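Local coordinates for sortase B (Listeria monocytogenes serovar 1/2a, PDB 5JCV), which cuts surface proteins at a C-terminal sorting signal, holds them as a thioester intermediate, and transfers them covalently to the cell wall, at residues A114-T119 with V178-L183; P97-E102 with V110-V115; Y57-E62 with I125-P130; D22-Y27 with F81-K86. One frame throughout, in Å; residues are numbered along the deposited sequence.

Contact 1: A114-T119 with V178-L183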
# COMPACT_ATOMS: atom_id res chain seq x y z
N ALA A 114 -1.01 -0.82 -27.52
CA ALA A 114 -0.27 -1.87 -28.27
C ALA A 114 -0.58 -3.25 -27.75
O ALA A 114 -0.62 -3.49 -26.55
CB ALA A 114 1.24 -1.64 -28.19
N VAL A 115 -0.73 -4.16 -28.68
CA VAL A 115 -1.10 -5.56 -28.41
C VAL A 115 -0.29 -6.45 -29.36
O VAL A 115 -0.32 -6.23 -30.56
CB VAL A 115 -2.60 -5.73 -28.68
CG1 VAL A 115 -3.00 -7.18 -28.71
CG2 VAL A 115 -3.43 -4.93 -27.69
N TYR A 116 0.44 -7.44 -28.85
CA TYR A 116 1.13 -8.39 -29.75
C TYR A 116 1.54 -9.64 -29.01
O TYR A 116 1.53 -9.68 -27.77
CB TYR A 116 2.38 -7.75 -30.39
CG TYR A 116 3.25 -6.99 -29.41
CD1 TYR A 116 4.28 -7.63 -28.75
CD2 TYR A 116 3.00 -5.63 -29.12
CE1 TYR A 116 5.08 -6.94 -27.85
CE2 TYR A 116 3.78 -4.94 -28.21
CZ TYR A 116 4.81 -5.61 -27.57
OH TYR A 116 5.59 -4.96 -26.69
N GLU A 117 1.89 -10.66 -29.79
CA GLU A 117 2.55 -11.85 -29.27
C GLU A 117 3.98 -11.71 -29.66
O GLU A 117 4.30 -11.14 -30.73
CB GLU A 117 2.06 -13.11 -29.96
CG GLU A 117 0.65 -13.52 -29.61
CD GLU A 117 0.18 -14.69 -30.48
OE1 GLU A 117 -0.11 -14.49 -31.71
OE2 GLU A 117 0.08 -15.78 -29.90
N THR A 118 4.83 -12.32 -28.87
CA THR A 118 6.23 -12.37 -29.22
C THR A 118 6.89 -13.60 -28.62
O THR A 118 6.65 -13.92 -27.44
CB THR A 118 6.94 -11.14 -28.66
OG1 THR A 118 8.33 -11.19 -29.03
CG2 THR A 118 6.78 -11.11 -27.13
N THR A 119 7.73 -14.25 -29.43
CA THR A 119 8.44 -15.50 -29.09
C THR A 119 9.94 -15.28 -28.72
O THR A 119 10.44 -15.89 -27.77
CB THR A 119 8.33 -16.49 -30.28
OG1 THR A 119 8.42 -15.75 -31.51
CG2 THR A 119 6.99 -17.20 -30.31
N VAL A 178 1.33 -9.93 -24.92
CA VAL A 178 1.74 -8.66 -24.32
C VAL A 178 0.70 -7.60 -24.62
O VAL A 178 0.27 -7.47 -25.75
CB VAL A 178 3.09 -8.18 -24.86
CG1 VAL A 178 3.45 -6.84 -24.20
CG2 VAL A 178 4.17 -9.19 -24.59
N ILE A 179 0.33 -6.84 -23.61
CA ILE A 179 -0.58 -5.71 -23.74
C ILE A 179 0.13 -4.55 -23.11
O ILE A 179 0.67 -4.68 -22.01
CB ILE A 179 -1.86 -5.97 -22.92
CG1 ILE A 179 -2.51 -7.26 -23.41
CG2 ILE A 179 -2.85 -4.84 -22.99
CD1 ILE A 179 -2.99 -7.18 -24.82
N GLN A 180 0.19 -3.43 -23.81
CA GLN A 180 0.75 -2.23 -23.25
C GLN A 180 -0.20 -1.01 -23.30
O GLN A 180 -0.92 -0.79 -24.28
CB GLN A 180 2.04 -1.93 -23.96
CG GLN A 180 3.03 -3.05 -23.84
CD GLN A 180 4.31 -2.69 -24.50
OE1 GLN A 180 4.34 -2.59 -25.72
NE2 GLN A 180 5.37 -2.45 -23.71
N GLY A 181 -0.23 -0.26 -22.21
CA GLY A 181 -1.18 0.80 -22.08
C GLY A 181 -0.56 2.04 -21.47
O GLY A 181 0.42 1.95 -20.74
N LYS A 182 -1.16 3.19 -21.77
CA LYS A 182 -0.73 4.49 -21.24
C LYS A 182 -1.31 4.74 -19.84
O LYS A 182 -2.49 4.58 -19.63
CB LYS A 182 -1.22 5.59 -22.20
CG LYS A 182 -0.93 7.03 -21.79
CD LYS A 182 -1.75 8.01 -22.61
CE LYS A 182 -1.12 8.22 -23.98
NZ LYS A 182 -1.93 9.16 -24.81
N LEU A 183 -0.46 5.10 -18.88
CA LEU A 183 -0.94 5.60 -17.59
C LEU A 183 -1.60 6.95 -17.72
O LEU A 183 -1.26 7.78 -18.56
CB LEU A 183 0.17 5.75 -16.56
CG LEU A 183 0.59 4.47 -15.85
CD1 LEU A 183 1.41 4.84 -14.61
CD2 LEU A 183 -0.62 3.64 -15.47
OXT LEU A 183 -2.49 7.22 -16.95

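Contact 2: P97-E102 with V110-V115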
# COMPACT_ATOMS: atom_id res chain seq x y z
N PRO A 97 -11.09 -0.85 -24.42
CA PRO A 97 -9.89 -0.05 -24.61
C PRO A 97 -9.09 0.26 -23.33
O PRO A 97 -7.98 0.79 -23.41
CB PRO A 97 -10.44 1.25 -25.25
CG PRO A 97 -11.85 1.37 -24.74
CD PRO A 97 -12.33 -0.04 -24.42
N THR A 98 -9.62 -0.06 -22.14
CA THR A 98 -8.91 0.26 -20.89
C THR A 98 -9.06 -0.82 -19.83
O THR A 98 -10.04 -1.57 -19.80
CB THR A 98 -9.46 1.57 -20.19
OG1 THR A 98 -10.73 1.30 -19.59
CG2 THR A 98 -9.63 2.73 -21.18
N PHE A 99 -8.11 -0.84 -18.91
CA PHE A 99 -8.27 -1.64 -17.70
C PHE A 99 -7.86 -0.82 -16.48
O PHE A 99 -7.35 0.30 -16.62
CB PHE A 99 -7.47 -2.95 -17.81
CG PHE A 99 -6.00 -2.78 -17.92
CD1 PHE A 99 -5.19 -2.80 -16.80
CD2 PHE A 99 -5.40 -2.63 -19.16
CE1 PHE A 99 -3.83 -2.63 -16.91
CE2 PHE A 99 -4.03 -2.48 -19.28
CZ PHE A 99 -3.23 -2.48 -18.16
N SER A 100 -8.09 -1.38 -15.29
CA SER A 100 -7.70 -0.70 -14.05
C SER A 100 -6.61 -1.39 -13.29
O SER A 100 -6.64 -2.59 -13.06
CB SER A 100 -8.90 -0.42 -13.12
OG SER A 100 -9.82 -1.46 -13.08
N TYR A 101 -5.65 -0.56 -12.91
CA TYR A 101 -4.47 -0.98 -12.23
C TYR A 101 -4.41 -0.18 -10.95
O TYR A 101 -4.40 1.04 -10.99
CB TYR A 101 -3.23 -0.65 -13.11
CG TYR A 101 -1.92 -0.69 -12.36
CD1 TYR A 101 -1.48 -1.88 -11.76
CD2 TYR A 101 -1.11 0.46 -12.23
CE1 TYR A 101 -0.28 -1.92 -11.06
CE2 TYR A 101 0.10 0.42 -11.53
CZ TYR A 101 0.51 -0.78 -10.94
OH TYR A 101 1.66 -0.87 -10.20
N GLU A 102 -4.43 -0.87 -9.81
CA GLU A 102 -4.13 -0.24 -8.53
C GLU A 102 -2.66 -0.47 -8.18
O GLU A 102 -2.12 -1.56 -8.39
CB GLU A 102 -5.01 -0.78 -7.40
CG GLU A 102 -6.29 -0.01 -7.13
CD GLU A 102 -7.50 -0.59 -7.84
OE1 GLU A 102 -8.21 -1.37 -7.18
OE2 GLU A 102 -7.74 -0.26 -9.04
N VAL A 110 -5.97 2.46 -17.36
CA VAL A 110 -4.92 2.37 -18.34
C VAL A 110 -5.53 2.26 -19.72
O VAL A 110 -6.44 1.46 -19.93
CB VAL A 110 -4.06 1.13 -18.08
CG1 VAL A 110 -2.92 1.09 -19.08
CG2 VAL A 110 -3.50 1.13 -16.65
N GLU A 111 -5.00 3.04 -20.65
CA GLU A 111 -5.48 3.13 -22.01
C GLU A 111 -4.56 2.32 -22.94
O GLU A 111 -3.43 2.74 -23.28
CB GLU A 111 -5.49 4.61 -22.43
CG GLU A 111 -6.63 4.97 -23.34
CD GLU A 111 -6.62 6.42 -23.83
OE1 GLU A 111 -6.01 7.33 -23.21
OE2 GLU A 111 -7.28 6.64 -24.89
N ILE A 112 -5.06 1.18 -23.40
CA ILE A 112 -4.27 0.27 -24.22
C ILE A 112 -3.94 0.89 -25.59
O ILE A 112 -4.82 1.39 -26.29
CB ILE A 112 -5.03 -1.05 -24.43
CG1 ILE A 112 -5.12 -1.82 -23.12
CG2 ILE A 112 -4.34 -1.90 -25.49
CD1 ILE A 112 -6.27 -2.80 -23.06
N PHE A 113 -2.68 0.82 -25.97
CA PHE A 113 -2.22 1.32 -27.25
C PHE A 113 -1.43 0.30 -28.11
O PHE A 113 -1.23 0.54 -29.30
CB PHE A 113 -1.40 2.57 -27.03
CG PHE A 113 -0.04 2.32 -26.43
CD1 PHE A 113 1.06 2.09 -27.24
CD2 PHE A 113 0.15 2.36 -25.07
CE1 PHE A 113 2.30 1.86 -26.70
CE2 PHE A 113 1.40 2.14 -24.52
CZ PHE A 113 2.47 1.89 -25.34
N ALA A 114 -1.01 -0.82 -27.52
CA ALA A 114 -0.27 -1.87 -28.27
C ALA A 114 -0.58 -3.25 -27.75
O ALA A 114 -0.62 -3.49 -26.55
CB ALA A 114 1.24 -1.64 -28.19
N VAL A 115 -0.73 -4.16 -28.68
CA VAL A 115 -1.10 -5.56 -28.41
C VAL A 115 -0.29 -6.45 -29.36
O VAL A 115 -0.32 -6.23 -30.56
CB VAL A 115 -2.60 -5.73 -28.68
CG1 VAL A 115 -3.00 -7.18 -28.71
CG2 VAL A 115 -3.43 -4.93 -27.69
O HOH W 1 -7.37 1.69 -25.63

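Contact 3: Y57-E62 with I125-P130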
# COMPACT_ATOMS: atom_id res chain seq x y z
N TYR A 57 10.40 -7.05 -10.44
CA TYR A 57 11.18 -6.60 -9.29
C TYR A 57 11.93 -5.30 -9.52
O TYR A 57 12.30 -4.61 -8.56
CB TYR A 57 12.19 -7.66 -8.88
CG TYR A 57 13.48 -7.68 -9.73
CD1 TYR A 57 14.60 -6.87 -9.41
CD2 TYR A 57 13.60 -8.54 -10.82
CE1 TYR A 57 15.78 -6.95 -10.17
CE2 TYR A 57 14.75 -8.61 -11.57
CZ TYR A 57 15.83 -7.82 -11.26
OH TYR A 57 16.95 -7.94 -12.08
N ARG A 58 12.21 -4.98 -10.78
CA ARG A 58 12.84 -3.70 -11.11
C ARG A 58 11.94 -2.47 -10.98
O ARG A 58 12.44 -1.36 -11.04
CB ARG A 58 13.39 -3.75 -12.53
CG ARG A 58 14.52 -4.76 -12.74
CD ARG A 58 14.85 -4.92 -14.22
NE ARG A 58 13.70 -5.50 -14.94
CZ ARG A 58 13.50 -5.45 -16.27
NH1 ARG A 58 14.34 -4.84 -17.08
NH2 ARG A 58 12.41 -6.02 -16.79
N ASN A 59 10.62 -2.64 -10.84
CA ASN A 59 9.70 -1.49 -10.83
C ASN A 59 9.30 -1.18 -9.42
O ASN A 59 8.47 -1.90 -8.84
CB ASN A 59 8.42 -1.74 -11.63
CG ASN A 59 8.69 -2.08 -13.08
OD1 ASN A 59 8.16 -3.04 -13.58
ND2 ASN A 59 9.49 -1.28 -13.76
N THR A 60 9.91 -0.12 -8.89
CA THR A 60 9.74 0.30 -7.48
C THR A 60 9.42 1.79 -7.33
O THR A 60 9.46 2.28 -6.25
CB THR A 60 11.01 0.01 -6.72
OG1 THR A 60 12.09 0.60 -7.45
CG2 THR A 60 11.23 -1.50 -6.63
N ASN A 61 9.06 2.45 -8.42
CA ASN A 61 8.69 3.84 -8.43
C ASN A 61 7.68 4.17 -9.52
O ASN A 61 8.05 4.50 -10.65
CB ASN A 61 9.95 4.68 -8.62
CG ASN A 61 9.69 6.18 -8.58
OD1 ASN A 61 8.52 6.67 -8.70
ND2 ASN A 61 10.77 6.92 -8.41
N GLU A 62 6.42 4.10 -9.14
CA GLU A 62 5.26 4.55 -9.94
C GLU A 62 5.50 5.85 -10.77
O GLU A 62 5.15 5.95 -11.96
CB GLU A 62 4.16 4.85 -8.93
CG GLU A 62 2.76 4.34 -9.16
CD GLU A 62 1.97 4.39 -7.85
OE1 GLU A 62 2.49 3.90 -6.83
OE2 GLU A 62 0.86 4.94 -7.82
N ILE A 125 10.78 -5.58 -22.71
CA ILE A 125 10.99 -5.69 -21.26
C ILE A 125 11.99 -4.66 -20.71
O ILE A 125 12.38 -4.75 -19.54
CB ILE A 125 11.47 -7.09 -20.83
CG1 ILE A 125 12.97 -7.29 -21.17
CG2 ILE A 125 10.59 -8.14 -21.43
CD1 ILE A 125 13.60 -8.56 -20.62
N GLU A 126 12.44 -3.72 -21.55
CA GLU A 126 13.30 -2.64 -21.07
C GLU A 126 12.58 -1.78 -20.05
O GLU A 126 11.41 -1.36 -20.27
CB GLU A 126 13.75 -1.78 -22.23
CG GLU A 126 14.84 -0.80 -21.86
CD GLU A 126 15.50 -0.23 -23.08
OE1 GLU A 126 15.54 -0.94 -24.11
OE2 GLU A 126 15.98 0.93 -23.01
N THR A 127 13.24 -1.57 -18.91
CA THR A 127 12.76 -0.63 -17.90
C THR A 127 13.61 0.63 -17.71
O THR A 127 13.18 1.55 -17.01
CB THR A 127 12.57 -1.32 -16.53
OG1 THR A 127 13.79 -1.93 -16.10
CG2 THR A 127 11.48 -2.38 -16.65
N GLU A 128 14.78 0.70 -18.33
CA GLU A 128 15.73 1.79 -18.09
C GLU A 128 15.91 2.59 -19.37
O GLU A 128 16.18 2.04 -20.43
CB GLU A 128 17.06 1.22 -17.58
CG GLU A 128 17.05 0.84 -16.10
CD GLU A 128 17.90 -0.39 -15.78
OE1 GLU A 128 19.12 -0.38 -16.09
OE2 GLU A 128 17.36 -1.37 -15.20
N PHE A 129 15.71 3.90 -19.27
CA PHE A 129 15.76 4.79 -20.44
C PHE A 129 16.58 6.04 -20.09
O PHE A 129 16.01 6.98 -19.53
CB PHE A 129 14.33 5.16 -20.85
CG PHE A 129 13.47 3.96 -21.16
CD1 PHE A 129 13.56 3.33 -22.40
CD2 PHE A 129 12.64 3.41 -20.19
CE1 PHE A 129 12.82 2.19 -22.68
CE2 PHE A 129 11.88 2.27 -20.46
CZ PHE A 129 11.97 1.67 -21.71
N PRO A 130 17.91 6.03 -20.39
CA PRO A 130 18.79 7.17 -20.00
C PRO A 130 18.11 8.51 -20.22
O PRO A 130 17.94 9.28 -19.28
CB PRO A 130 20.02 7.02 -20.92
CG PRO A 130 20.05 5.56 -21.27
CD PRO A 130 18.68 4.97 -21.06

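Contact 4: D22-Y27 with F81-K86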
# COMPACT_ATOMS: atom_id res chain seq x y z
N ASP A 22 -14.84 -8.51 -17.96
CA ASP A 22 -15.15 -9.63 -18.88
C ASP A 22 -13.96 -10.58 -19.05
O ASP A 22 -13.77 -11.17 -20.10
CB ASP A 22 -15.66 -9.14 -20.25
CG ASP A 22 -16.91 -8.22 -20.12
OD1 ASP A 22 -17.67 -8.33 -19.15
OD2 ASP A 22 -17.14 -7.40 -21.00
N THR A 23 -13.14 -10.72 -18.01
CA THR A 23 -12.08 -11.74 -18.00
C THR A 23 -11.99 -12.32 -16.63
O THR A 23 -12.66 -11.84 -15.73
CB THR A 23 -10.71 -11.18 -18.39
OG1 THR A 23 -10.14 -10.44 -17.29
CG2 THR A 23 -10.82 -10.30 -19.62
N GLU A 24 -11.14 -13.32 -16.45
CA GLU A 24 -10.85 -13.82 -15.13
C GLU A 24 -9.88 -12.91 -14.41
O GLU A 24 -9.61 -13.16 -13.27
CB GLU A 24 -10.24 -15.23 -15.17
CG GLU A 24 -11.14 -16.26 -15.81
CD GLU A 24 -10.83 -17.70 -15.40
OE1 GLU A 24 -10.04 -17.95 -14.48
OE2 GLU A 24 -11.37 -18.63 -16.06
N ILE A 25 -9.33 -11.89 -15.09
CA ILE A 25 -8.19 -11.13 -14.53
C ILE A 25 -8.74 -10.08 -13.55
O ILE A 25 -9.26 -9.03 -13.95
CB ILE A 25 -7.36 -10.42 -15.60
CG1 ILE A 25 -6.73 -11.48 -16.50
CG2 ILE A 25 -6.25 -9.59 -14.93
CD1 ILE A 25 -6.16 -10.93 -17.79
N ASP A 26 -8.71 -10.46 -12.28
CA ASP A 26 -9.23 -9.65 -11.19
C ASP A 26 -8.45 -10.16 -10.00
O ASP A 26 -8.91 -11.03 -9.28
CB ASP A 26 -10.72 -9.90 -11.02
CG ASP A 26 -11.37 -8.94 -9.98
OD1 ASP A 26 -10.67 -8.12 -9.32
OD2 ASP A 26 -12.60 -9.01 -9.86
N TYR A 27 -7.19 -9.72 -9.87
CA TYR A 27 -6.27 -10.39 -9.03
C TYR A 27 -5.40 -9.40 -8.25
O TYR A 27 -5.20 -8.26 -8.69
CB TYR A 27 -5.33 -11.28 -9.86
CG TYR A 27 -5.94 -12.51 -10.55
CD1 TYR A 27 -6.51 -13.53 -9.81
CD2 TYR A 27 -5.83 -12.68 -11.94
CE1 TYR A 27 -7.03 -14.66 -10.43
CE2 TYR A 27 -6.34 -13.81 -12.56
CZ TYR A 27 -6.93 -14.81 -11.81
OH TYR A 27 -7.46 -15.93 -12.42
N PHE A 81 -3.14 -15.01 -16.44
CA PHE A 81 -3.10 -14.16 -17.63
C PHE A 81 -3.48 -14.87 -18.91
O PHE A 81 -3.30 -14.33 -20.01
CB PHE A 81 -1.76 -13.52 -17.78
CG PHE A 81 -1.61 -12.20 -17.06
CD1 PHE A 81 -2.64 -11.65 -16.27
CD2 PHE A 81 -0.40 -11.50 -17.14
CE1 PHE A 81 -2.48 -10.43 -15.64
CE2 PHE A 81 -0.25 -10.28 -16.52
CZ PHE A 81 -1.28 -9.76 -15.75
N ALA A 82 -4.10 -16.04 -18.83
CA ALA A 82 -4.59 -16.65 -20.08
C ALA A 82 -5.50 -15.71 -20.86
O ALA A 82 -5.51 -15.75 -22.11
CB ALA A 82 -5.29 -17.98 -19.83
N ASP A 83 -6.28 -14.86 -20.17
CA ASP A 83 -7.24 -14.01 -20.89
C ASP A 83 -6.62 -12.83 -21.66
O ASP A 83 -7.32 -12.17 -22.43
CB ASP A 83 -8.38 -13.54 -19.98
CG ASP A 83 -9.49 -14.60 -19.81
OD1 ASP A 83 -9.49 -15.63 -20.56
OD2 ASP A 83 -10.34 -14.40 -18.91
N LEU A 84 -5.32 -12.59 -21.51
CA LEU A 84 -4.66 -11.52 -22.29
C LEU A 84 -4.84 -11.73 -23.81
O LEU A 84 -4.93 -10.76 -24.60
CB LEU A 84 -3.14 -11.41 -21.93
CG LEU A 84 -2.75 -10.87 -20.54
CD1 LEU A 84 -1.27 -10.51 -20.41
CD2 LEU A 84 -3.58 -9.65 -20.26
N ARG A 85 -4.93 -12.99 -24.22
CA ARG A 85 -5.10 -13.35 -25.63
C ARG A 85 -6.44 -12.85 -26.21
O ARG A 85 -6.60 -12.78 -27.44
CB ARG A 85 -4.98 -14.87 -25.79
CG ARG A 85 -6.21 -15.57 -25.20
CD ARG A 85 -6.24 -17.08 -25.37
NE ARG A 85 -7.43 -17.66 -24.75
CZ ARG A 85 -7.74 -18.95 -24.77
NH1 ARG A 85 -6.96 -19.84 -25.41
NH2 ARG A 85 -8.85 -19.37 -24.17
N LYS A 86 -7.41 -12.52 -25.37
CA LYS A 86 -8.66 -11.95 -25.90
C LYS A 86 -8.43 -10.66 -26.71
O LYS A 86 -9.19 -10.32 -27.64
CB LYS A 86 -9.66 -11.67 -24.79
CG LYS A 86 -10.20 -12.90 -24.05
CD LYS A 86 -11.10 -12.44 -22.90
CE LYS A 86 -11.80 -13.58 -22.20
NZ LYS A 86 -13.06 -13.97 -22.91

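Contact 1: A114-T119 with V178-L183
A114 with Q180 and Y116 with V178 form the hydrogen-bonded pairs of an antiparallel ladder, and V115 with I179 is the non-hydrogen-bonded pair between them. Four backbone bonds close the ladder; the straightest runs from Q180 N to A114 O, 2.9 Å long and 173° at the hydrogen.

Apolar contacts occur on both faces. On one, I179 CD1 lies 3.7 Å from V115 CG2, the two branched side chains running side by side. On the other, V178 CB sits over the face of the Y116 ring, 4.2 Å from its centroid, a CH-pi contact. The ring reaches there because its CG stands between the backbone N and the carbonyl carbon (chi1 46°). Beta-branched V115, V178 and I179 suit extended backbone, and small A114 faces the longer Q180.

One polar bond joins the side chains: Y116 OH donates to Q180 OE1 at 2.8 Å, coming from above the amide carbonyl plane, with ring and amide 87° apart. Q180 NE2 is held by Y138 OH and T162 OG1, so both ends of this buried amide are satisfied.

Such a ladder joins strands 107-118 and 176-182 as neighbours in the sortase beta-barrel.

Contact 2: P97-E102 with V110-V115
V110 fits beneath the F99 ring as a compact knob. Its CB lies over one face, offset toward the rim, 3.8 Å from the ring centroid and 15° off the normal, and its two methyls spread under the far end: CG1 is 3.7 Å from F99 CZ, while CG2 meets CE1. With chi1 at 63° the F99 ring leaves its strand wedged between its own N and C, which turns its flat side to the neighbouring strand. I112 closes the rim, its CD1 in the ring plane 4.0 Å from F99 CD2. Further along strand 98-102, Y101 CB touches V110 CG2 at 4.0 Å. A broad aromatic plate thus rests on a short branched aliphatic residue, with a longer one at its edge.

The backbones join at three bonds. F99 and V110 form a hydrogen-bonded antiparallel pair, with V110 N 2.7 Å from F99 O, and I112 N donates to P97 O at 2.9 Å. A water lies between P97 O and I112 O, its distance to P97 O rather short, where the two chains separate; P97, with no N-H to offer, suits the place just before the strand. Beyond I112 a classic beta bulge sets both F113 and A114 opposite Q180.

Together strands 98-102 and 107-118 make a hairpin. F99 packs on L163 and I20, and V110 and Y101 on I161 of strand 160-165. On its other edge strand 98-102 bonds through S100 and E102 to T19 and W17 of strand 14-19, while strand 107-118 continues to strand 176-182.

Contact 3: Y57-E62 with I125-P130
R58 reaches across to I125 and T127, clasping together two irregular loops of the sortase domain: one between strands 53-55 and 67-72, the other leading into helix 132-145. R58 grips a single backbone carbonyl end-on with two nitrogens, a bidentate clasp. Its NH1 and NH2 both donate to I125 O, at 3.1 and 3.0 Å, and both lie in its carbonyl plane. Neither bond is straight (140° and 145° at the hydrogen), as expected when two N-H groups converge on one oxygen. A bend at chi3 (-65°) swings the guanidinium round so that its far edge meets this oxygen, while NE, on another edge, forms a salt bridge with D56. Gripped through NH1, NH2 and NE, the plane probably has little freedom to rotate.

T127 crosses the arginine at a slant and brings its methyl, CG2, 3.6 Å above the middle of the guanidinium plane. A threonine fits well here, being short enough for its methyl to rest over the cation's face; T127 OG1 also comes to 3.1 Å from R58 NH1, but the angle is too poor for a hydrogen bond. E128 OE2 remains 5.0 Å from R58 NH1, so any attraction is long-range and probably modest.

On the strand side, R58 also packs against I69 and Y71 of strand 67-72. N59 is pinned there too, its OD1 accepting from I69 N, and this amide meets the same methyl from another direction, N59 ND2 lying 3.7 Å from T127 CG2.

Contact 4: D22-Y27 with F81-K86
An ST turn at T23, just ahead of strand 26-30, meets D83 in the 3-10 segment before helix 90-95. Within the turn T23 OG1 accepts from I25 N at 2.8 Å. A chi1 of 77° folds the hydroxyl back over the main chain toward that N-H, and it has a second partner in I20 O. The amide inside the turn, E24 N, points to the other segment instead, donating to D83 OD2, 2.8 Å away and 164° at the hydrogen, and meeting the oxygen nearly along its C-O axis. Aspartate suits this spot, since its short chain puts a carboxylate oxygen close against the turn. T23 CB flanks the same oxygen at 3.3 Å, the two side chains sliding past each other in opposite directions.

In the sortase fold this pairing lays the connection between strands 14-19 and 26-30 against the one following strand 67-72. Below the polar layer I25 supplies the apolar wedge. Its CD1 lies 3.8 Å from L84 CD2 and 3.9 Å from F81 CD1, crossing both side chains at about a right angle, and CG2 touches F81 CE1. L18 packs on I25 and F81, continuing the core.

At the outer rim the aliphatic part of K86 runs beside the turn, with K86 CD 3.9 Å from T23 CG2. Nearby, D22 OD2 is bonded to H96 NE2, and F92 of helix 90-95 packs against D22, T23 and K86.

From the N terminus, contact 4 opens first at 22-27 and closes its loop at 81-86, fastening the turn before strand 26-30 to the approach to helix 90-95. Contact 3 starts inside that loop, at 57-62, and closes at 125-130, so the two cross; they lie on opposite sides of the chain's centre, about 24 Å apart between contact centres. Contact 2, the short hairpin loop, is nested within contact 3. Contact 1 begins on A114 and V115, where contact 2 ends, crosses contact 3 and closes at the C-terminal end of this chain. Contacts 1 and 2 join three consecutive strands of the sheet, 98-102, 107-118 and 176-182, while I179 packs on L84, joining contact 1 to contact 4.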